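Local coordinates for protein argonaute 5 (Arabidopsis thaliana, PDB 4G0O), which probably helps sort small RNAs by their 5' nucleotide, using the nucleotide specificity loop of its MID domain, at residues Lys3-Gly8 against Asn123-Ile128; Ala9-Trp14 against Gly75-Ile80; Ser13-Ser18 against Pro53-Pro58; Phe19-Asp24 against Cys57-Ile62; Val81-Val86 against Cys107-Gln112. All coordinates share one frame; numbering follows the deposited sequence.

Contact 1 of 5, residues Lys3-Gly8 against Asn123-Ile128; sequences KKMVNG and NVALKI
Leu126 reaches out from its helix and presents its two methyl groups to residues Lys3 and Met5 of strand 3-5. Its CD1 meets CB of Lys3 at 3.7 Å, while CD2 comes equally close to CG of Met5 and also lies near the backbone carbon of Lys4. Met5 and Leu126 point obliquely across each other. Because CG of Met5 lies beside its own backbone N (chi1 -63°) and the chain is fully extended beyond it, the thioether runs straight past the leucine and delivers its terminal methyl to the preceding residue of the helix, Ala125. There Met5 CE stands 3.3 Å from the carbonyl O of Ala125 and 4.2 Å from Ala125 CB. Lys3, likewise extended, sends its ammonium over the helix surface, but its NZ stops 4.0 Å from OD1 of Asn123, too far for a hydrogen bond, so the contact is essentially apolar, with a looser polar margin. Strand 3-5 pairs with strand 135-138, where Asn136 touches Met5 and its ND2 bonds to Leu126 O. Helix 27-42 also packs here, with Lys42 against Met5 and Met38 and Cys39 against Ala125.

Contact 2 of 5, residues Ala9-Trp14 against Gly75-Ile80; sequences AKVTSW and GLQLLI
The indole of Trp14 is met obliquely by Ile80, whose CD1 lies 3.9 Å from Trp14 CE3 of the six-membered ring; Phe46 makes an edge-to-face pair with the same side chain, and Trp14 NE1 bonds to Lys47 O. The second flat group, the amide of Gln77, binds Thr12 and Ser13 directly through OE1. This oxygen receives two backbone N-H groups, from Ser13 N at 3.0 Å, the donor standing 38° out of the carbonyl plane, and from Thr12 N, at a separation too short to be trusted in detail. NE2 reaches Lys10 O and Thr12 OG1 through a shared water. An extended chain beyond CG carries the amide this far. In return Ser13 O accepts Gln77 N at 2.7 Å and, weakly, Leu78 N. Without the amide, as with an alanine here, the N-H groups of Thr12 and Ser13 are likely to lose their acceptor and the turn to be less firmly held. Farther along, Trp14 CB packs on Leu78 CB at 4.2 Å as strand 7-18 comes alongside strand 78-82, with strand 45-46 touching Val11 and Leu78 and helix 27-42 lying against Trp14 and Ile80.

Contact 3 of 5, residues Ser13-Ser18 against Pro53-Pro58; sequences SWTCVS and PFISCP
Cys16 lies over the face of the Phe54 ring where strand 7-18 pairs in parallel with the short strand 55-56, part of the Rossmann-like sheet of a MID domain. Cys16 CB sits 3.4 Å from the Phe54 ring centroid, only 2° off the ring normal, a CH-pi contact over the very centre; the sulfur lies above the same face but farther out, SG being 4.5 Å from that centroid. With SG anti to the Cys16 backbone N (chi1 175°), it is the methylene that presses on the ring. Trp14 approaches Phe54 otherwise, rim to rim: the planes stand at 68°, neither ring lies over the other, and Trp14 CZ3 comes to 3.3 Å from Phe54 CZ. On the opposite face of the sheet Val17 and Ile55 cross at a slant, CG2 of the valine 3.6 Å from CG1 of the isoleucine. Backbone bonds stitch the strands together: Ile55 gives its N-H to Cys16 O and takes that of Ser18 on its own O, and Cys57 N follows with a bond to Ser18 O. Ser18 and Ser56, themselves paired, turn to the face that carries Cys16, where one water lies 3.0 Å from Ser18 OG and makes a long, weak bond to Ser56 OG.

Contact 4 of 5, residues Phe19-Asp24 against Cys57-Ile62; sequences FSTRID and CPPEHI
Phe19 packs against Cys57 and Ile62 where two loops meet at the carboxyl ends of neighbouring parallel strands, 7-18 and 55-56, the edge at which Rossmann-like folds turn from strand into helix. The apolar contacts centre on the Phe19 ring. Ile62 CG1 lies over one face in a CH-pi contact, 3.8 Å from the centroid and displaced toward the rim, with the two side chains crossing at nearly a right angle. Cys57 adds an oblique sulfur-aromatic contact, its SG 3.7 Å from Phe19 CE2; the chi1 of 65°, which places SG between the backbone N and the carbonyl carbon, brings it there. Helices 62-72 and 90-101 add Ala65, Leu66 and Ile93 around the ring. Replacing Phe19 by a serine would probably open a gap between Cys57, Ile62 and these helices, with Ile62 losing the surface it rests on. Polar contacts are fewer. Within Cys57-Ile62, His61, the N-cap residue of helix 62-72, gives its backbone N-H to Pro58 O at 2.9 Å. Between the loops a water donates to Ser20 O and, weakly, to Cys57 O. That same Cys57 carbonyl O also receives a nearly straight CA-H...O contact from Phe19 CA, at 3.5 Å.

Contact 5 of 5, residues Val81-Val86 against Cys107-Gln112; sequences VILPDV and CCQPRQ
Val81 and Cys108 meet near the end of the pairing of two parallel strands, 78-82 and 105-108, which helix 90-101 joins in a beta-alpha-beta unit. Val81 O accepts Cys108 N at 2.9 Å and also faces the CA-H of Cys107. One step on, Cys108 O accepts Leu83 N at 3.1 Å. Ile82, between these two, turns its backbone the other way, to Val17 of strand 7-18 and Phe19 just beyond it. Past the Leu83 bond the chains part: Gln109 is the N-cap and Pro110 opens the next helix. The proline ring is set against the departing loop, with Pro110 CG 3.1 Å from Leu83 O and 3.7 Å from Asp85 OD2. The Asp85 carboxylate is satisfied elsewhere: OD2 bonds to Ser20 OG and OD1 to Thr21 N, with a long, weak ion pair to Arg22. Side chains fill in around the bonds, Leu83 CD2 reaching Cys107 CB at 4.0 Å and its CD1 touching Gln109 CG. A sulfate ion, probably from the crystallisation liquor, lies about 4 Å from the Cys107 side chain, which also touches Tyr90 and Lys94 of helix 90-101. With Val81 O, Cys108 N and O, Leu83 N and the Asp85 carboxylate all bonded, the chemistry probably helps to hold in place the loop that begins at Pro84, probably the nucleotide specificity loop as in related MID domains, while the sulfate perhaps marks the pocket for the RNA 5' phosphate.

How the contacts relate
Contacts 2, 3 and 5 lie nearer the chain's centre, 9 to 10 Å from it, and contacts 1 and 4 farther out, at 14 and 15 Å, though all are partly buried. The inner three belong to one parallel sheet: strand 7-18 serves 2 and 3, strand 78-82 serves 2 and 5, and Ile80 and Ile82 bond to Thr15 and Val17. Backbone hydrogen bonds lead there, supplemented by a glutamine amide in contact 2 and a ring face in contact 3. Contact 4, at the loops past those strands, relies on aromatic packing; its Ser20 bonds to Asp85 of contact 5. Contact 1, a mainly apolar strand-on-helix join, meets contact 2 where Ile128 packs on Leu78.

Contact 1 of 5, residues Lys3-Gly8 against Asn123-Ile128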
# COMPACT_ATOMS: atom_id res chain seq x y z
N LYS A 3 7.60 -19.33 0.54
CA LYS A 3 6.34 -18.73 0.17
C LYS A 3 6.46 -18.06 -1.19
O LYS A 3 7.31 -17.19 -1.39
CB LYS A 3 5.92 -17.71 1.23
CG LYS A 3 5.61 -18.32 2.58
CD LYS A 3 5.12 -17.23 3.52
CE LYS A 3 5.49 -17.52 4.96
NZ LYS A 3 5.24 -16.32 5.82
N LYS A 4 5.62 -18.46 -2.13
CA LYS A 4 5.73 -17.98 -3.51
C LYS A 4 4.37 -17.50 -4.04
O LYS A 4 3.32 -17.82 -3.49
CB LYS A 4 6.29 -19.08 -4.42
CG LYS A 4 7.65 -19.64 -3.99
CD LYS A 4 8.78 -18.66 -4.31
CE LYS A 4 10.14 -19.34 -4.23
NZ LYS A 4 10.37 -19.90 -2.88
N MET A 5 4.41 -16.72 -5.12
CA MET A 5 3.20 -16.38 -5.84
C MET A 5 3.01 -17.42 -6.95
O MET A 5 3.84 -17.55 -7.83
CB MET A 5 3.31 -14.98 -6.44
CG MET A 5 3.44 -13.88 -5.38
SD MET A 5 3.62 -12.23 -6.07
CE MET A 5 3.88 -11.21 -4.62
N VAL A 6 1.92 -18.18 -6.90
CA VAL A 6 1.61 -19.10 -7.98
C VAL A 6 1.30 -18.26 -9.19
O VAL A 6 1.79 -18.51 -10.30
CB VAL A 6 0.35 -19.93 -7.68
CG1 VAL A 6 0.07 -20.89 -8.81
CG2 VAL A 6 0.51 -20.67 -6.36
N ASN A 7 0.51 -17.22 -8.96
CA ASN A 7 0.07 -16.33 -10.01
C ASN A 7 0.12 -14.87 -9.53
O ASN A 7 -0.57 -14.49 -8.58
CB ASN A 7 -1.34 -16.76 -10.43
CG ASN A 7 -2.10 -15.67 -11.12
OD1 ASN A 7 -3.16 -15.23 -10.64
ND2 ASN A 7 -1.58 -15.21 -12.27
N GLY A 8 0.96 -14.06 -10.16
CA GLY A 8 1.19 -12.70 -9.72
C GLY A 8 0.17 -11.76 -10.33
O GLY A 8 0.08 -11.67 -11.55
N ASN A 123 6.98 -10.12 2.86
CA ASN A 123 5.68 -10.35 3.50
C ASN A 123 4.54 -9.47 2.97
O ASN A 123 3.47 -9.97 2.63
CB ASN A 123 5.78 -10.15 5.02
CG ASN A 123 6.52 -11.27 5.69
OD1 ASN A 123 5.99 -12.37 5.85
ND2 ASN A 123 7.76 -11.01 6.10
N VAL A 124 4.78 -8.17 2.91
CA VAL A 124 3.81 -7.23 2.36
C VAL A 124 3.48 -7.54 0.90
O VAL A 124 2.32 -7.54 0.51
CB VAL A 124 4.31 -5.78 2.50
CG1 VAL A 124 3.41 -4.79 1.73
CG2 VAL A 124 4.41 -5.42 3.97
N ALA A 125 4.51 -7.81 0.11
CA ALA A 125 4.31 -8.14 -1.31
C ALA A 125 3.34 -9.31 -1.51
O ALA A 125 2.47 -9.26 -2.37
CB ALA A 125 5.65 -8.43 -1.99
N LEU A 126 3.48 -10.35 -0.71
CA LEU A 126 2.60 -11.52 -0.84
C LEU A 126 1.18 -11.17 -0.38
O LEU A 126 0.20 -11.63 -0.97
CB LEU A 126 3.14 -12.68 -0.02
CG LEU A 126 4.42 -13.35 -0.54
CD1 LEU A 126 5.11 -14.12 0.58
CD2 LEU A 126 4.09 -14.27 -1.72
N LYS A 127 1.09 -10.35 0.67
CA LYS A 127 -0.20 -9.84 1.14
C LYS A 127 -0.86 -9.03 0.04
O LYS A 127 -2.04 -9.19 -0.22
CB LYS A 127 -0.03 -8.99 2.39
CG LYS A 127 0.53 -9.73 3.61
CD LYS A 127 0.93 -8.73 4.69
CE LYS A 127 1.39 -9.41 5.98
NZ LYS A 127 1.79 -8.39 7.01
N ILE A 128 -0.09 -8.17 -0.62
CA ILE A 128 -0.61 -7.38 -1.73
C ILE A 128 -1.06 -8.24 -2.92
O ILE A 128 -2.05 -7.92 -3.55
CB ILE A 128 0.42 -6.30 -2.19
CG1 ILE A 128 0.42 -5.12 -1.22
CG2 ILE A 128 0.13 -5.81 -3.59
CD1 ILE A 128 1.63 -4.23 -1.38

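Contact 2 of 5, residues Ala9-Trp14 against Gly75-Ile80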
# COMPACT_ATOMS: atom_id res chain seq x y z
N ALA A 9 -0.62 -11.08 -9.49
CA ALA A 9 -1.65 -10.18 -10.02
C ALA A 9 -1.02 -9.06 -10.85
O ALA A 9 0.18 -8.82 -10.75
CB ALA A 9 -2.51 -9.60 -8.90
N LYS A 10 -1.81 -8.39 -11.67
CA LYS A 10 -1.30 -7.24 -12.40
C LYS A 10 -1.98 -5.95 -11.94
O LYS A 10 -3.19 -5.81 -12.03
CB LYS A 10 -1.44 -7.42 -13.91
CG LYS A 10 -0.98 -6.20 -14.72
CD LYS A 10 -1.35 -6.37 -16.20
CE LYS A 10 -0.93 -5.17 -17.05
NZ LYS A 10 -1.46 -5.30 -18.45
N VAL A 11 -1.17 -5.01 -11.45
CA VAL A 11 -1.68 -3.74 -10.94
C VAL A 11 -1.34 -2.58 -11.88
O VAL A 11 -0.17 -2.31 -12.13
CB VAL A 11 -1.10 -3.42 -9.53
CG1 VAL A 11 -1.69 -2.15 -8.98
CG2 VAL A 11 -1.37 -4.55 -8.59
N THR A 12 -2.38 -1.91 -12.37
CA THR A 12 -2.24 -0.75 -13.26
C THR A 12 -2.60 0.58 -12.57
O THR A 12 -2.10 1.64 -12.95
CB THR A 12 -3.15 -0.91 -14.50
OG1 THR A 12 -3.01 -2.23 -15.04
CG2 THR A 12 -2.77 0.11 -15.57
N SER A 13 -3.48 0.51 -11.58
CA SER A 13 -3.92 1.69 -10.86
C SER A 13 -3.61 1.58 -9.36
O SER A 13 -4.20 0.78 -8.65
CB SER A 13 -5.43 1.89 -11.08
OG SER A 13 -5.84 3.18 -10.65
N TRP A 14 -2.66 2.38 -8.89
CA TRP A 14 -2.24 2.32 -7.50
C TRP A 14 -1.69 3.69 -7.10
O TRP A 14 -1.31 4.48 -7.96
CB TRP A 14 -1.18 1.22 -7.27
CG TRP A 14 0.14 1.57 -7.90
CD1 TRP A 14 0.54 1.29 -9.18
CD2 TRP A 14 1.21 2.32 -7.30
NE1 TRP A 14 1.80 1.80 -9.40
CE2 TRP A 14 2.23 2.44 -8.27
CE3 TRP A 14 1.41 2.89 -6.04
CZ2 TRP A 14 3.41 3.11 -8.01
CZ3 TRP A 14 2.58 3.54 -5.79
CH2 TRP A 14 3.57 3.65 -6.77
N GLY A 75 -10.84 4.11 -10.29
CA GLY A 75 -10.39 2.81 -10.77
C GLY A 75 -9.24 2.18 -9.98
O GLY A 75 -8.78 1.10 -10.35
N LEU A 76 -8.80 2.87 -8.92
CA LEU A 76 -7.68 2.41 -8.08
C LEU A 76 -7.79 0.92 -7.78
O LEU A 76 -8.82 0.46 -7.30
CB LEU A 76 -7.68 3.15 -6.73
CG LEU A 76 -6.57 4.14 -6.36
CD1 LEU A 76 -6.17 3.98 -4.89
CD2 LEU A 76 -5.34 4.05 -7.26
N GLN A 77 -6.72 0.19 -8.07
CA GLN A 77 -6.67 -1.24 -7.78
C GLN A 77 -6.02 -1.49 -6.43
O GLN A 77 -6.14 -2.58 -5.87
CB GLN A 77 -5.91 -1.97 -8.90
CG GLN A 77 -6.69 -2.04 -10.22
CD GLN A 77 -5.85 -2.56 -11.39
OE1 GLN A 77 -4.67 -2.23 -11.53
NE2 GLN A 77 -6.47 -3.35 -12.24
N LEU A 78 -5.33 -0.48 -5.90
CA LEU A 78 -4.57 -0.65 -4.66
C LEU A 78 -4.16 0.70 -4.07
O LEU A 78 -3.67 1.56 -4.79
CB LEU A 78 -3.30 -1.49 -4.90
CG LEU A 78 -2.39 -1.80 -3.71
CD1 LEU A 78 -3.07 -2.78 -2.74
CD2 LEU A 78 -1.03 -2.34 -4.15
N LEU A 79 -4.35 0.88 -2.77
CA LEU A 79 -3.86 2.06 -2.07
C LEU A 79 -2.85 1.61 -1.06
O LEU A 79 -3.18 0.81 -0.17
CB LEU A 79 -4.97 2.76 -1.30
CG LEU A 79 -4.94 4.29 -1.26
CD1 LEU A 79 -5.66 4.85 -0.02
CD2 LEU A 79 -3.54 4.84 -1.39
N ILE A 80 -1.63 2.11 -1.16
CA ILE A 80 -0.64 1.78 -0.16
C ILE A 80 -0.76 2.84 0.91
O ILE A 80 -0.51 4.02 0.64
CB ILE A 80 0.79 1.77 -0.71
CG1 ILE A 80 0.97 0.66 -1.75
CG2 ILE A 80 1.80 1.59 0.42
CD1 ILE A 80 2.13 0.93 -2.69
O HOH W 1 -4.56 -4.70 -14.16

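Contact 3 of 5, residues Ser13-Ser18 against Pro53-Pro58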
# COMPACT_ATOMS: atom_id res chain seq x y z
N SER A 13 -3.48 0.51 -11.58
CA SER A 13 -3.92 1.69 -10.86
C SER A 13 -3.61 1.58 -9.36
O SER A 13 -4.20 0.78 -8.65
CB SER A 13 -5.43 1.89 -11.08
OG SER A 13 -5.84 3.18 -10.65
N TRP A 14 -2.66 2.38 -8.89
CA TRP A 14 -2.24 2.32 -7.50
C TRP A 14 -1.69 3.69 -7.10
O TRP A 14 -1.31 4.48 -7.96
CB TRP A 14 -1.18 1.22 -7.27
CG TRP A 14 0.14 1.57 -7.90
CD1 TRP A 14 0.54 1.29 -9.18
CD2 TRP A 14 1.21 2.32 -7.30
NE1 TRP A 14 1.80 1.80 -9.40
CE2 TRP A 14 2.23 2.44 -8.27
CE3 TRP A 14 1.41 2.89 -6.04
CZ2 TRP A 14 3.41 3.11 -8.01
CZ3 TRP A 14 2.58 3.54 -5.79
CH2 TRP A 14 3.57 3.65 -6.77
N THR A 15 -1.66 3.97 -5.80
CA THR A 15 -0.97 5.15 -5.30
C THR A 15 -0.73 5.00 -3.81
O THR A 15 -1.08 3.98 -3.21
CB THR A 15 -1.72 6.47 -5.60
OG1 THR A 15 -0.88 7.58 -5.28
CG2 THR A 15 -3.02 6.56 -4.82
N CYS A 16 -0.11 6.01 -3.21
CA CYS A 16 0.32 5.93 -1.83
C CYS A 16 -0.17 7.13 -1.04
O CYS A 16 -0.11 8.26 -1.53
CB CYS A 16 1.83 5.88 -1.78
SG CYS A 16 2.53 5.90 -0.13
N VAL A 17 -0.63 6.87 0.18
CA VAL A 17 -0.99 7.94 1.10
C VAL A 17 -0.24 7.77 2.39
O VAL A 17 -0.10 6.65 2.89
CB VAL A 17 -2.48 7.92 1.47
CG1 VAL A 17 -2.90 9.24 2.10
CG2 VAL A 17 -3.27 7.69 0.25
N SER A 18 0.24 8.88 2.93
CA SER A 18 0.93 8.86 4.20
C SER A 18 0.25 9.75 5.23
O SER A 18 0.06 10.95 5.01
CB SER A 18 2.38 9.29 4.02
OG SER A 18 2.97 9.50 5.28
N PRO A 53 -0.70 11.42 -8.06
CA PRO A 53 0.52 11.68 -7.28
C PRO A 53 0.37 11.23 -5.83
O PRO A 53 -0.74 11.22 -5.31
CB PRO A 53 0.62 13.21 -7.32
CG PRO A 53 -0.08 13.61 -8.57
CD PRO A 53 -1.22 12.66 -8.69
N PHE A 54 1.48 10.88 -5.17
CA PHE A 54 1.41 10.50 -3.76
C PHE A 54 0.88 11.67 -2.94
O PHE A 54 1.08 12.83 -3.29
CB PHE A 54 2.78 10.08 -3.22
CG PHE A 54 3.25 8.74 -3.71
CD1 PHE A 54 4.38 8.15 -3.16
CD2 PHE A 54 2.56 8.07 -4.72
CE1 PHE A 54 4.82 6.90 -3.60
CE2 PHE A 54 3.00 6.83 -5.17
CZ PHE A 54 4.13 6.25 -4.61
N ILE A 55 0.21 11.35 -1.84
CA ILE A 55 -0.35 12.36 -0.96
C ILE A 55 0.22 12.18 0.45
O ILE A 55 0.36 11.07 0.95
CB ILE A 55 -1.89 12.28 -0.94
CG1 ILE A 55 -2.37 10.87 -1.28
CG2 ILE A 55 -2.50 13.23 -1.94
CD1 ILE A 55 -2.58 10.59 -2.81
N SER A 56 0.57 13.30 1.08
CA SER A 56 0.97 13.28 2.47
C SER A 56 0.13 14.31 3.20
O SER A 56 0.05 15.46 2.77
CB SER A 56 2.45 13.63 2.61
OG SER A 56 2.84 13.59 3.97
N CYS A 57 -0.52 13.91 4.29
CA CYS A 57 -1.40 14.83 4.98
C CYS A 57 -1.50 14.45 6.46
O CYS A 57 -1.09 13.35 6.84
CB CYS A 57 -2.77 14.84 4.31
SG CYS A 57 -3.64 13.29 4.43
N PRO A 58 -2.02 15.36 7.31
CA PRO A 58 -2.05 15.04 8.74
C PRO A 58 -3.08 13.97 9.02
O PRO A 58 -4.07 13.86 8.29
CB PRO A 58 -2.51 16.36 9.38
CG PRO A 58 -2.25 17.41 8.37
CD PRO A 58 -2.49 16.73 7.06
O HOH W 2 5.24 11.41 5.23

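Contact 4 of 5, residues Phe19-Asp24 against Cys57-Ile62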
# COMPACT_ATOMS: atom_id res chain seq x y z
N PHE A 19 -0.09 9.16 6.36
CA PHE A 19 -0.58 9.91 7.50
C PHE A 19 0.50 10.05 8.57
O PHE A 19 0.22 10.41 9.71
CB PHE A 19 -1.83 9.25 8.08
CG PHE A 19 -2.94 9.06 7.07
CD1 PHE A 19 -3.25 7.78 6.60
CD2 PHE A 19 -3.64 10.14 6.58
CE1 PHE A 19 -4.26 7.61 5.68
CE2 PHE A 19 -4.64 9.97 5.64
CZ PHE A 19 -4.96 8.70 5.19
N SER A 20 1.74 9.75 8.21
CA SER A 20 2.83 9.86 9.16
C SER A 20 3.49 11.23 9.07
O SER A 20 3.73 11.74 7.98
CB SER A 20 3.89 8.80 8.92
OG SER A 20 5.04 9.08 9.72
N THR A 21 3.79 11.80 10.22
CA THR A 21 4.43 13.10 10.29
C THR A 21 5.94 12.95 10.47
O THR A 21 6.75 13.81 10.08
CB THR A 21 3.85 13.88 11.46
OG1 THR A 21 2.46 14.12 11.23
CG2 THR A 21 4.58 15.19 11.62
N ARG A 22 6.32 11.82 11.05
CA ARG A 22 7.67 11.64 11.54
C ARG A 22 8.68 11.39 10.42
O ARG A 22 9.82 11.84 10.49
CB ARG A 22 7.70 10.48 12.52
CG ARG A 22 8.44 10.80 13.78
CD ARG A 22 7.54 11.54 14.76
NE ARG A 22 6.94 10.60 15.70
CZ ARG A 22 7.59 10.02 16.71
NH1 ARG A 22 8.89 10.28 16.90
NH2 ARG A 22 6.96 9.17 17.51
N ILE A 23 8.26 10.68 9.38
CA ILE A 23 9.20 10.15 8.41
C ILE A 23 9.74 11.17 7.44
O ILE A 23 9.11 12.19 7.16
CB ILE A 23 8.62 8.96 7.62
CG1 ILE A 23 7.35 9.39 6.88
CG2 ILE A 23 8.32 7.83 8.57
CD1 ILE A 23 6.60 8.22 6.24
N ASP A 24 10.93 10.89 6.92
CA ASP A 24 11.51 11.73 5.90
C ASP A 24 10.54 11.79 4.73
O ASP A 24 9.87 10.80 4.41
CB ASP A 24 12.85 11.19 5.43
CG ASP A 24 13.47 12.07 4.36
OD1 ASP A 24 13.19 11.83 3.16
OD2 ASP A 24 14.20 13.01 4.71
N CYS A 57 -0.52 13.91 4.29
CA CYS A 57 -1.40 14.83 4.98
C CYS A 57 -1.50 14.45 6.46
O CYS A 57 -1.09 13.35 6.84
CB CYS A 57 -2.77 14.84 4.31
SG CYS A 57 -3.64 13.29 4.43
N PRO A 58 -2.02 15.36 7.31
CA PRO A 58 -2.05 15.04 8.74
C PRO A 58 -3.08 13.97 9.02
O PRO A 58 -4.07 13.86 8.29
CB PRO A 58 -2.51 16.36 9.38
CG PRO A 58 -2.25 17.41 8.37
CD PRO A 58 -2.49 16.73 7.06
N PRO A 59 -2.87 13.18 10.08
CA PRO A 59 -3.80 12.14 10.53
C PRO A 59 -5.24 12.62 10.77
O PRO A 59 -6.15 11.79 10.76
CB PRO A 59 -3.18 11.68 11.85
CG PRO A 59 -2.30 12.81 12.28
CD PRO A 59 -1.74 13.33 11.00
N GLU A 60 -5.45 13.92 11.00
CA GLU A 60 -6.82 14.40 11.19
C GLU A 60 -7.56 14.56 9.86
O GLU A 60 -8.76 14.81 9.84
CB GLU A 60 -6.88 15.71 12.02
CG GLU A 60 -5.63 16.59 11.99
CD GLU A 60 -4.48 16.06 12.84
OE1 GLU A 60 -3.46 15.66 12.25
OE2 GLU A 60 -4.59 16.06 14.09
N HIS A 61 -6.83 14.40 8.76
CA HIS A 61 -7.42 14.49 7.43
C HIS A 61 -7.71 13.11 6.81
O HIS A 61 -7.75 12.98 5.59
CB HIS A 61 -6.48 15.25 6.49
CG HIS A 61 -6.48 16.73 6.68
ND1 HIS A 61 -6.92 17.60 5.71
CD2 HIS A 61 -6.09 17.50 7.73
CE1 HIS A 61 -6.81 18.84 6.15
NE2 HIS A 61 -6.30 18.80 7.37
N ILE A 62 -7.91 12.08 7.64
CA ILE A 62 -8.08 10.70 7.13
C ILE A 62 -9.35 10.57 6.27
O ILE A 62 -9.30 10.13 5.13
CB ILE A 62 -8.09 9.66 8.28
CG1 ILE A 62 -6.66 9.40 8.78
CG2 ILE A 62 -8.71 8.34 7.84
CD1 ILE A 62 -6.60 8.76 10.14
O HOH W 3 1.42 13.80 6.98

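Contact 5 of 5, residues Val81-Val86 against Cys107-Gln112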
# COMPACT_ATOMS: atom_id res chain seq x y z
N VAL A 81 -1.15 2.44 2.11
CA VAL A 81 -1.36 3.42 3.16
C VAL A 81 -0.25 3.42 4.18
O VAL A 81 0.04 2.39 4.80
CB VAL A 81 -2.69 3.20 3.87
CG1 VAL A 81 -2.73 4.03 5.17
CG2 VAL A 81 -3.82 3.58 2.96
N ILE A 82 0.39 4.57 4.38
CA ILE A 82 1.30 4.69 5.52
C ILE A 82 0.54 5.26 6.74
O ILE A 82 0.10 6.41 6.73
CB ILE A 82 2.56 5.53 5.20
CG1 ILE A 82 3.38 4.87 4.08
CG2 ILE A 82 3.46 5.65 6.42
CD1 ILE A 82 4.49 5.78 3.54
N LEU A 83 0.43 4.43 7.77
CA LEU A 83 -0.37 4.73 8.96
C LEU A 83 0.18 5.88 9.79
O LEU A 83 1.37 6.17 9.76
CB LEU A 83 -0.44 3.48 9.87
CG LEU A 83 -1.13 2.25 9.28
CD1 LEU A 83 -0.80 1.00 10.10
CD2 LEU A 83 -2.64 2.52 9.20
N PRO A 84 -0.70 6.53 10.57
CA PRO A 84 -0.25 7.58 11.48
C PRO A 84 0.85 7.08 12.41
O PRO A 84 1.02 5.86 12.56
CB PRO A 84 -1.51 7.90 12.28
CG PRO A 84 -2.60 7.61 11.34
CD PRO A 84 -2.16 6.38 10.58
N ASP A 85 1.60 7.99 13.02
CA ASP A 85 2.66 7.58 13.93
C ASP A 85 2.10 6.95 15.19
O ASP A 85 2.69 6.03 15.74
CB ASP A 85 3.58 8.76 14.26
CG ASP A 85 4.23 9.35 13.03
OD1 ASP A 85 4.19 10.59 12.87
OD2 ASP A 85 4.78 8.58 12.21
N VAL A 86 0.96 7.45 15.67
CA VAL A 86 0.34 6.89 16.86
C VAL A 86 -0.70 5.86 16.44
O VAL A 86 -1.49 6.12 15.51
CB VAL A 86 -0.33 7.98 17.73
CG1 VAL A 86 -0.78 7.40 19.07
CG2 VAL A 86 0.64 9.15 17.95
N CYS A 107 -2.08 -1.51 4.51
CA CYS A 107 -1.64 -0.60 5.56
C CYS A 107 -0.28 -1.02 6.15
O CYS A 107 -0.04 -2.20 6.44
CB CYS A 107 -2.71 -0.49 6.64
SG CYS A 107 -4.30 0.21 6.08
N CYS A 108 0.60 -0.03 6.32
CA CYS A 108 1.98 -0.23 6.73
C CYS A 108 2.40 0.73 7.82
O CYS A 108 2.26 1.94 7.66
CB CYS A 108 2.91 -0.02 5.53
SG CYS A 108 2.69 -1.23 4.21
N GLN A 109 2.94 0.20 8.91
CA GLN A 109 3.40 1.04 10.01
C GLN A 109 4.66 1.86 9.66
O GLN A 109 5.67 1.31 9.21
CB GLN A 109 3.68 0.19 11.24
CG GLN A 109 2.44 -0.36 11.89
CD GLN A 109 2.78 -1.37 12.95
OE1 GLN A 109 3.55 -2.30 12.70
NE2 GLN A 109 2.24 -1.17 14.15
N PRO A 110 4.59 3.18 9.89
CA PRO A 110 5.68 4.10 9.55
C PRO A 110 7.04 3.71 10.15
O PRO A 110 8.08 3.93 9.51
CB PRO A 110 5.18 5.46 10.08
CG PRO A 110 4.06 5.14 11.03
CD PRO A 110 3.46 3.86 10.55
N ARG A 111 7.05 3.14 11.35
CA ARG A 111 8.30 2.71 11.97
C ARG A 111 8.92 1.51 11.22
O ARG A 111 10.15 1.36 11.15
CB ARG A 111 8.02 2.35 13.41
CG ARG A 111 9.13 1.63 14.14
CD ARG A 111 8.57 0.94 15.38
NE ARG A 111 7.19 1.35 15.66
CZ ARG A 111 6.11 0.63 15.35
NH1 ARG A 111 4.90 1.10 15.65
NH2 ARG A 111 6.23 -0.55 14.75
N GLN A 112 8.06 0.67 10.67
CA GLN A 112 8.53 -0.48 9.90
C GLN A 112 8.94 -0.06 8.50
O GLN A 112 9.94 -0.54 7.97
CB GLN A 112 7.45 -1.56 9.82
CG GLN A 112 7.04 -2.13 11.16
CD GLN A 112 8.18 -2.82 11.88
OE1 GLN A 112 9.13 -3.31 11.25
NE2 GLN A 112 8.10 -2.87 13.21